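Local coordinates for protein transcriptional regulator, ROK family (Vibrio cholerae O1 biovar eltor, PDB 1Z05) that probably binds DNA as a zinc-containing transcriptional regulator of the ROK family, related to Escherichia coli Mlc, with a likely role in carbohydrate metabolism, at residues L223-F228 with A410-Q415; V234-V238 with G249-G254; G229-D233 with E359-I363. One frame throughout, in Å; residues are numbered along the deposited sequence. Where two conformers were deposited one is given.

Three consecutive pieces of the chain, 223-228, 229-233 and 234-238, find their partners in reverse order further along, at 410-415, 359-363 and 249-254, so the contacts lie one within another and none cross. Contact 2 closes the innermost and shortest loop, the hairpin of strands 237-242 and 246-252. Contact 3 encloses it and brings the loop after helix 217-228 onto strand 360-364, which neighbours strand 237-242 in the same sheet. Contact 1 closes the outermost loop by crossing helices 217-228 and 407-418. Glu225 and Lys226 stitch the layers together: Glu225 bonds to backbone of His230 and Ser231, and Lys226 NZ to Val234 O.

Contact 1: L223-F228 with A410-Q415; sequences LAEKLF and AALIKQ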
loop_
_atom_site.group_PDB
_atom_site.type_symbol
_atom_site.label_atom_id
_atom_site.label_comp_id
_atom_site.label_asym_id
_atom_site.label_seq_id
_atom_site.Cartn_x
_atom_site.Cartn_y
_atom_site.Cartn_z
ATOM N N LEU A 223 -12.646 3.739 3.462
ATOM C CA LEU A 223 -13.327 2.443 3.286
ATOM C C LEU A 223 -14.842 2.553 3.149
ATOM O O LEU A 223 -15.430 1.856 2.320
ATOM C CB LEU A 223 -12.961 1.475 4.422
ATOM C CG LEU A 223 -13.448 0.017 4.322
ATOM C CD1 LEU A 223 -12.867 -0.694 3.099
ATOM C CD2 LEU A 223 -13.136 -0.769 5.587
ATOM N N ALA A 224 -15.477 3.406 3.960
ATOM C CA ALA A 224 -16.905 3.676 3.820
ATOM C C ALA A 224 -17.256 4.271 2.461
ATOM O O ALA A 224 -18.304 3.972 1.905
ATOM C CB ALA A 224 -17.414 4.594 4.941
ATOM N N GLU A 225 -16.388 5.121 1.932
ATOM C CA GLU A 225 -16.622 5.668 0.602
ATOM C C GLU A 225 -16.542 4.567 -0.469
ATOM O O GLU A 225 -17.323 4.554 -1.409
ATOM C CB GLU A 225 -15.676 6.839 0.312
ATOM C CG GLU A 225 -15.894 8.092 1.200
ATOM C CD GLU A 225 -17.264 8.779 1.028
ATOM O OE1 GLU A 225 -17.871 8.739 -0.075
ATOM O OE2 GLU A 225 -17.729 9.381 2.020
ATOM N N LYS A 226 -15.600 3.646 -0.311
ATOM C CA LYS A 226 -15.465 2.488 -1.204
ATOM C C LYS A 226 -16.619 1.461 -1.092
ATOM O O LYS A 226 -17.062 0.899 -2.101
ATOM C CB LYS A 226 -14.102 1.814 -0.954
ATOM C CG LYS A 226 -13.863 0.467 -1.666
ATOM C CD LYS A 226 -13.961 0.581 -3.187
ATOM C CE LYS A 226 -13.923 -0.792 -3.859
ATOM N NZ LYS A 226 -14.452 -0.703 -5.244
ATOM N N LEU A 227 -17.105 1.224 0.124
ATOM C CA LEU A 227 -18.187 0.250 0.337
ATOM C C LEU A 227 -19.609 0.806 0.223
ATOM O O LEU A 227 -20.528 0.083 -0.193
ATOM C CB LEU A 227 -18.010 -0.464 1.686
ATOM C CG LEU A 227 -16.695 -1.221 1.883
ATOM C CD1 LEU A 227 -16.630 -1.875 3.274
ATOM C CD2 LEU A 227 -16.477 -2.272 0.776
ATOM N N PHE A 228 -19.796 2.074 0.591
ATOM C CA PHE A 228 -21.134 2.648 0.752
ATOM C C PHE A 228 -21.278 3.993 0.053
ATOM O O PHE A 228 -22.389 4.512 -0.070
ATOM C CB PHE A 228 -21.443 2.898 2.242
ATOM C CG PHE A 228 -21.482 1.671 3.095
ATOM C CD1 PHE A 228 -22.512 0.746 2.969
ATOM C CD2 PHE A 228 -20.524 1.477 4.080
ATOM C CE1 PHE A 228 -22.558 -0.390 3.784
ATOM C CE2 PHE A 228 -20.560 0.357 4.889
ATOM C CZ PHE A 228 -21.584 -0.582 4.740
ATOM N N ALA A 410 -19.176 1.300 10.362
ATOM C CA ALA A 410 -20.011 0.385 9.576
ATOM C C ALA A 410 -19.209 -0.323 8.479
ATOM O O ALA A 410 -19.385 -1.520 8.256
ATOM C CB ALA A 410 -21.221 1.129 8.988
ATOM N N ALA A 411 -18.312 0.422 7.830
ATOM C CA ALA A 411 -17.423 -0.106 6.798
ATOM C C ALA A 411 -16.478 -1.182 7.323
ATOM O O ALA A 411 -16.228 -2.178 6.646
ATOM C CB ALA A 411 -16.633 1.024 6.168
ATOM N N LEU A 412 -15.950 -0.976 8.530
ATOM C CA LEU A 412 -15.079 -1.954 9.179
ATOM C C LEU A 412 -15.811 -3.287 9.379
ATOM O O LEU A 412 -15.227 -4.350 9.202
ATOM C CB LEU A 412 -14.613 -1.448 10.556
ATOM C CG LEU A 412 -13.715 -0.213 10.635
ATOM C CD1 LEU A 412 -13.351 0.067 12.083
ATOM C CD2 LEU A 412 -12.446 -0.405 9.796
ATOM N N ILE A 413 -17.069 -3.202 9.788
ATOM C CA ILE A 413 -17.918 -4.379 10.037
ATOM C C ILE A 413 -18.250 -5.077 8.713
ATOM O O ILE A 413 -18.113 -6.293 8.599
ATOM C CB ILE A 413 -19.222 -3.995 10.807
ATOM C CG1 ILE A 413 -18.897 -3.431 12.207
ATOM C CG2 ILE A 413 -20.208 -5.184 10.922
ATOM C CD1 ILE A 413 -17.862 -4.223 12.993
ATOM N N LYS A 414 -18.677 -4.308 7.715
ATOM C CA LYS A 414 -18.942 -4.901 6.408
ATOM C C LYS A 414 -17.703 -5.637 5.866
ATOM O O LYS A 414 -17.822 -6.780 5.420
ATOM C CB LYS A 414 -19.502 -3.871 5.417
ATOM C CG LYS A 414 -19.577 -4.370 3.980
ATOM C CD LYS A 414 -20.906 -4.055 3.331
ATOM C CE LYS A 414 -21.869 -5.230 3.500
ATOM N NZ LYS A 414 -23.290 -4.869 3.244
ATOM N N GLN A 415 -16.530 -5.005 5.932
ATOM C CA GLN A 415 -15.305 -5.633 5.435
ATOM C C GLN A 415 -14.884 -6.857 6.256
ATOM O O GLN A 415 -14.314 -7.801 5.702
ATOM C CB GLN A 415 -14.160 -4.614 5.305
ATOM C CG GLN A 415 -12.952 -5.097 4.481
ATOM C CD GLN A 415 -13.323 -5.602 3.085
ATOM O OE1 GLN A 415 -12.992 -6.730 2.716
ATOM N NE2 GLN A 415 -14.010 -4.769 2.307
#
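The carbonyl oxygen of Ala411 receives the helical bond from Gln415 N, 2.9 Å away, while two leucine methyls of the other helix close on it: Leu227 CD1 lies 3.4 Å from Ala411 O, and Leu223 CD2 also presses against it. The methyls only pack against an oxygen already bonded to Gln415 N.

The same residue supplies the knob of the interface. The methyl of Ala411 sits among Leu223, Ala224, Leu227 and Phe228, a knobs-into-holes fit, and its CB reaches the backbone itself, 3.4 Å from Ala224 N. Short side chains at this point let the backbones come close, the CA atoms of Ala224 and Ala411 being 4.8 Å apart; the local helix axes approach to 8.9 Å and cross at 60°.

Phe228 extends the contact beyond the alanines. With CG beside its own backbone N (chi1 -63°), the ring is carried toward helix 407-418, and chi2 of -70° turns its edge to that helix, placing CE2 3.7 Å from Ala411 CA with Ala410 C also near the ring plane. Leu227 CB lies over one face of that ring. Lys414 CD approaches Phe228 CZ obliquely at 3.8 Å, its aliphatic chain bending at chi2 and chi3 on the way to a salt bridge between NZ and Asp49. At the other end Leu223 CD2 meets Gln415 CB at 4.0 Å.

The two segments bury 383 Å² between them. Such a pair of crossing helices is consistent with the interdomain helices of the ASKHA fold: Leu412 and Ile413 of helix 407-418 pack on strands 168-176 and 212-216 of one sheet, while Leu223 of helix 217-228 touches Val256 of strand 255-256 in the other.

Contact 2: V234-V238 with G249-G254; sequences VDNSV and GIVLDG
Gly249 meets Val238 and Ser237 in the antiparallel beta hairpin of strands 237-242 and 246-252. Its carbonyl oxygen receives a CA-H...O contact from Val238 CA at 3.5 Å, and also a hydrogen bond from a water that is linked in turn to Ser237 OG. Ile250 follows as the non-hydrogen-bonded partner of Val238; their CG1 atoms are 4.3 Å apart, on the sheet face covered by helix 332-356.

Val251 forms the hydrogen-bonded pair with Ser237: Val251 N gives to Ser237 O at 2.8 Å and Ser237 N to Val251 O at 3.0 Å. On this face Ser237 OG, set between its backbone N and carbonyl carbon (chi1 63°), rests 3.6 Å from Val251 CB. Val251 O also takes a CA-H...O contact from Asn236 CA at 3.2 Å.

Leu252 packs against Ile264 of the second subunit, bringing this end of the hairpin to the dimer contact. Asp253 and Gly254 then turn the chain with positive phi angles, and the turn is pinned where Gly254 N donates a hydrogen bond to Asp235 O, 2.8 Å long, in the carbonyl plane and on a lone pair.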
loop_
_atom_site.group_PDB
_atom_site.type_symbol
_atom_site.label_atom_id
_atom_site.label_comp_id
_atom_site.label_asym_id
_atom_site.label_seq_id
_atom_site.Cartn_x
_atom_site.Cartn_y
_atom_site.Cartn_z
ATOM N N VAL A 234 -14.561 2.281 -8.301
ATOM C CA VAL A 234 -13.118 2.067 -8.557
ATOM C C VAL A 234 -12.424 1.310 -7.426
ATOM O O VAL A 234 -12.848 1.379 -6.277
ATOM C CB VAL A 234 -12.349 3.404 -8.828
ATOM C CG1 VAL A 234 -12.908 4.141 -10.061
ATOM C CG2 VAL A 234 -12.358 4.314 -7.608
ATOM N N ASP A 235 -11.348 0.602 -7.754
ATOM C CA ASP A 235 -10.564 -0.107 -6.740
ATOM C C ASP A 235 -9.326 0.668 -6.283
ATOM O O ASP A 235 -8.609 0.226 -5.383
ATOM C CB ASP A 235 -10.178 -1.510 -7.229
ATOM C CG ASP A 235 -11.319 -2.516 -7.089
ATOM O OD1 ASP A 235 -11.870 -2.670 -5.969
ATOM O OD2 ASP A 235 -11.661 -3.157 -8.106
ATOM N N ASN A 236 -9.088 1.816 -6.912
ATOM C CA ASN A 236 -7.948 2.682 -6.611
ATOM C C ASN A 236 -8.402 4.131 -6.503
ATOM O O ASN A 236 -8.721 4.758 -7.501
ATOM C CB ASN A 236 -6.863 2.548 -7.686
ATOM C CG ASN A 236 -6.345 1.132 -7.809
ATOM O OD1 ASN A 236 -6.599 0.443 -8.801
ATOM N ND2 ASN A 236 -5.639 0.675 -6.786
ATOM N N SER A 237 -8.467 4.642 -5.279
ATOM C CA SER A 237 -8.955 5.992 -5.044
ATOM C C SER A 237 -8.251 6.636 -3.856
ATOM O O SER A 237 -7.587 5.952 -3.053
ATOM C CB SER A 237 -10.470 5.973 -4.789
ATOM O OG SER A 237 -10.764 5.235 -3.612
ATOM N N VAL A 238 -8.420 7.951 -3.736
ATOM C CA VAL A 238 -7.886 8.681 -2.605
ATOM C C VAL A 238 -8.981 9.593 -2.065
ATOM O O VAL A 238 -9.622 10.319 -2.825
ATOM C CB VAL A 238 -6.635 9.508 -2.986
ATOM C CG1 VAL A 238 -6.066 10.223 -1.752
ATOM C CG2 VAL A 238 -5.556 8.608 -3.597
ATOM N N GLY A 249 -6.815 9.136 2.733
ATOM C CA GLY A 249 -7.156 7.740 2.932
ATOM C C GLY A 249 -7.021 7.104 1.567
ATOM O O GLY A 249 -7.780 7.414 0.653
ATOM N N ILE A 250 -6.041 6.220 1.432
ATOM C CA ILE A 250 -5.665 5.678 0.129
ATOM C C ILE A 250 -6.208 4.261 -0.015
ATOM O O ILE A 250 -5.902 3.376 0.799
ATOM C CB ILE A 250 -4.126 5.705 -0.049
ATOM C CG1 ILE A 250 -3.622 7.160 0.012
ATOM C CG2 ILE A 250 -3.706 5.043 -1.368
ATOM C CD1 ILE A 250 -2.234 7.309 0.600
ATOM N N VAL A 251 -7.023 4.065 -1.046
ATOM C CA VAL A 251 -7.524 2.741 -1.385
ATOM C C VAL A 251 -6.726 2.218 -2.581
ATOM O O VAL A 251 -6.684 2.843 -3.649
ATOM C CB VAL A 251 -9.067 2.732 -1.643
ATOM C CG1 VAL A 251 -9.570 1.331 -2.020
ATOM C CG2 VAL A 251 -9.814 3.236 -0.422
ATOM N N LEU A 252 -6.076 1.077 -2.378
ATOM C CA LEU A 252 -5.312 0.405 -3.419
ATOM C C LEU A 252 -5.794 -1.040 -3.530
ATOM O O LEU A 252 -5.834 -1.764 -2.535
ATOM C CB LEU A 252 -3.809 0.470 -3.114
ATOM C CG LEU A 252 -2.778 -0.113 -4.093
ATOM C CD1 LEU A 252 -2.625 0.737 -5.348
ATOM C CD2 LEU A 252 -1.443 -0.263 -3.396
ATOM N N ASP A 253 -6.179 -1.437 -4.745
ATOM C CA ASP A 253 -6.740 -2.779 -5.027
ATOM C C ASP A 253 -7.927 -3.137 -4.134
ATOM O O ASP A 253 -8.055 -4.278 -3.682
ATOM C CB ASP A 253 -5.657 -3.868 -4.953
ATOM C CG ASP A 253 -4.438 -3.546 -5.804
ATOM O OD1 ASP A 253 -4.599 -3.042 -6.941
ATOM O OD2 ASP A 253 -3.307 -3.800 -5.331
ATOM N N GLY A 254 -8.778 -2.153 -3.854
ATOM C CA GLY A 254 -9.992 -2.400 -3.082
ATOM C C GLY A 254 -9.845 -2.376 -1.576
ATOM O O GLY A 254 -10.833 -2.528 -0.854
HETATM O O HOH W 1 -10.159 6.558 -1.023
#

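Contact 3: G229-D233 with E359-I363; sequences GHSQD and EKILI
Lys360 NZ fastens strand 360-364 to the loop after helix 217-228 by donating to His230 O at 2.7 Å and to Asp233 OD1 at 3.0 Å. The second of these is a salt bridge; a further bond to Asp233 OD2, at 3.4 Å, is weak. Neither main bond is ideal in direction: the amine stands 30° off the plane of the His230 carbonyl, and it meets Asp233 OD1 on the syn side but 26° out of the carboxylate plane. The lysine chain is extended beyond CG, and this full reach carries NZ across to the loop, where it meets the aspartate side chain at about a right angle. Asp233 was modelled in two conformers, so the bridge describes one of them.

The buried, apolar part of the contact is made by Leu362, which inserts its two methyls against the turn: CD2 lies 3.6 Å from His230 O, and CD1 lies 3.9 Å from Ser231 CB. Glu225 of helix 217-228 packs on the same leucine, so strand, loop and helix converge at this point.

The solvent side is looser. His230 and Asp233 are exposed, and the histidine ring leads away from the strand to bond through ND1 with Glu398 O; of the His230 side chain, CB alone comes near Leu362 CD1, at 4.2 Å. Gln232 NE2 bonds back to Gly229 O within the loop, at 3.0 Å and in the carbonyl plane. Only 208 Å² is buried in all.

Strand 360-364 runs parallel to strand 237-242 in a five-stranded mixed sheet of order 3-2-1-4-5, strand 237-242 continuing on its other side into 246-252 and 255-256, joined antiparallel, the topology expected of an ASKHA domain.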
loop_
_atom_site.group_PDB
_atom_site.type_symbol
_atom_site.label_atom_id
_atom_site.label_comp_id
_atom_site.label_asym_id
_atom_site.label_seq_id
_atom_site.Cartn_x
_atom_site.Cartn_y
_atom_site.Cartn_z
ATOM N N GLY A 229 -20.162 4.576 -0.373
ATOM C CA GLY A 229 -20.157 5.983 -0.753
ATOM C C GLY A 229 -19.798 6.261 -2.192
ATOM O O GLY A 229 -20.284 5.592 -3.110
ATOM N N HIS A 230 -18.939 7.252 -2.398
ATOM C CA HIS A 230 -18.729 7.770 -3.752
ATOM C C HIS A 230 -17.477 7.267 -4.455
ATOM O O HIS A 230 -17.036 7.855 -5.439
ATOM C CB HIS A 230 -18.824 9.295 -3.768
ATOM C CG HIS A 230 -20.228 9.805 -3.692
ATOM N ND1 HIS A 230 -20.528 11.125 -3.432
ATOM C CD2 HIS A 230 -21.415 9.170 -3.835
ATOM C CE1 HIS A 230 -21.840 11.284 -3.437
ATOM N NE2 HIS A 230 -22.400 10.112 -3.669
ATOM N N SER A 231 -16.911 6.174 -3.957
ATOM C CA SER A 231 -15.811 5.526 -4.655
ATOM C C SER A 231 -16.072 4.030 -4.839
ATOM O O SER A 231 -15.142 3.249 -5.007
ATOM C CB SER A 231 -14.465 5.795 -3.963
ATOM O OG SER A 231 -14.365 5.125 -2.719
ATOM N N GLN A 232 -17.343 3.644 -4.830
ATOM C CA GLN A 232 -17.734 2.248 -5.072
ATOM C C GLN A 232 -17.331 1.704 -6.446
ATOM O O GLN A 232 -17.139 0.497 -6.600
ATOM C CB GLN A 232 -19.249 2.070 -4.940
ATOM C CG GLN A 232 -19.807 2.289 -3.552
ATOM C CD GLN A 232 -21.308 2.104 -3.524
ATOM O OE1 GLN A 232 -21.802 0.986 -3.629
ATOM N NE2 GLN A 232 -22.037 3.198 -3.380
ATOM N N ASP A 233 -17.193 2.617 -7.407
ATOM C CA ASP A 233 -16.957 2.302 -8.826
ATOM C C ASP A 233 -15.492 2.085 -9.237
ATOM O O ASP A 233 -15.217 1.771 -10.402
ATOM C CB ASP A 233 -17.582 3.391 -9.715
ATOM C CG ASP A 233 -16.974 4.779 -9.483
ATOM O OD1 ASP A 233 -16.491 5.067 -8.363
ATOM O OD2 ASP A 233 -16.995 5.595 -10.432
ATOM N N GLU A 359 -7.545 6.239 -9.554
ATOM C CA GLU A 359 -8.589 6.373 -10.575
ATOM C C GLU A 359 -9.652 7.391 -10.167
ATOM O O GLU A 359 -10.510 7.748 -10.971
ATOM C CB GLU A 359 -9.258 5.028 -10.862
ATOM C CG GLU A 359 -8.310 3.915 -11.287
ATOM C CD GLU A 359 -8.990 2.565 -11.305
ATOM O OE1 GLU A 359 -8.830 1.793 -10.330
ATOM O OE2 GLU A 359 -9.704 2.282 -12.293
ATOM N N LYS A 360 -9.594 7.860 -8.923
ATOM C CA LYS A 360 -10.588 8.816 -8.430
ATOM C C LYS A 360 -10.117 9.558 -7.191
ATOM O O LYS A 360 -9.451 8.982 -6.327
ATOM C CB LYS A 360 -11.912 8.095 -8.137
ATOM C CG LYS A 360 -13.142 8.970 -8.266
ATOM C CD LYS A 360 -14.384 8.107 -8.201
ATOM C CE LYS A 360 -15.636 8.931 -8.356
ATOM N NZ LYS A 360 -16.829 8.076 -8.155
ATOM N N ILE A 361 -10.475 10.840 -7.112
ATOM C CA ILE A 361 -10.160 11.677 -5.956
ATOM C C ILE A 361 -11.457 12.141 -5.309
ATOM O O ILE A 361 -12.307 12.730 -5.981
ATOM C CB ILE A 361 -9.314 12.938 -6.334
ATOM C CG1 ILE A 361 -8.055 12.560 -7.125
ATOM C CG2 ILE A 361 -8.977 13.766 -5.074
ATOM C CD1 ILE A 361 -7.105 11.617 -6.408
ATOM N N LEU A 362 -11.601 11.879 -4.012
ATOM C CA LEU A 362 -12.733 12.420 -3.255
ATOM C C LEU A 362 -12.256 13.451 -2.248
ATOM O O LEU A 362 -11.204 13.289 -1.628
ATOM C CB LEU A 362 -13.509 11.329 -2.508
ATOM C CG LEU A 362 -13.948 10.020 -3.165
ATOM C CD1 LEU A 362 -14.951 9.312 -2.268
ATOM C CD2 LEU A 362 -14.552 10.240 -4.518
ATOM N N ILE A 363 -13.062 14.494 -2.082
ATOM C CA ILE A 363 -12.800 15.557 -1.128
ATOM C C ILE A 363 -13.862 15.507 -0.024
ATOM O O ILE A 363 -15.057 15.469 -0.298
ATOM C CB ILE A 363 -12.804 16.949 -1.838
ATOM C CG1 ILE A 363 -11.813 16.959 -3.027
ATOM C CG2 ILE A 363 -12.512 18.071 -0.851
ATOM C CD1 ILE A 363 -10.319 16.864 -2.618
#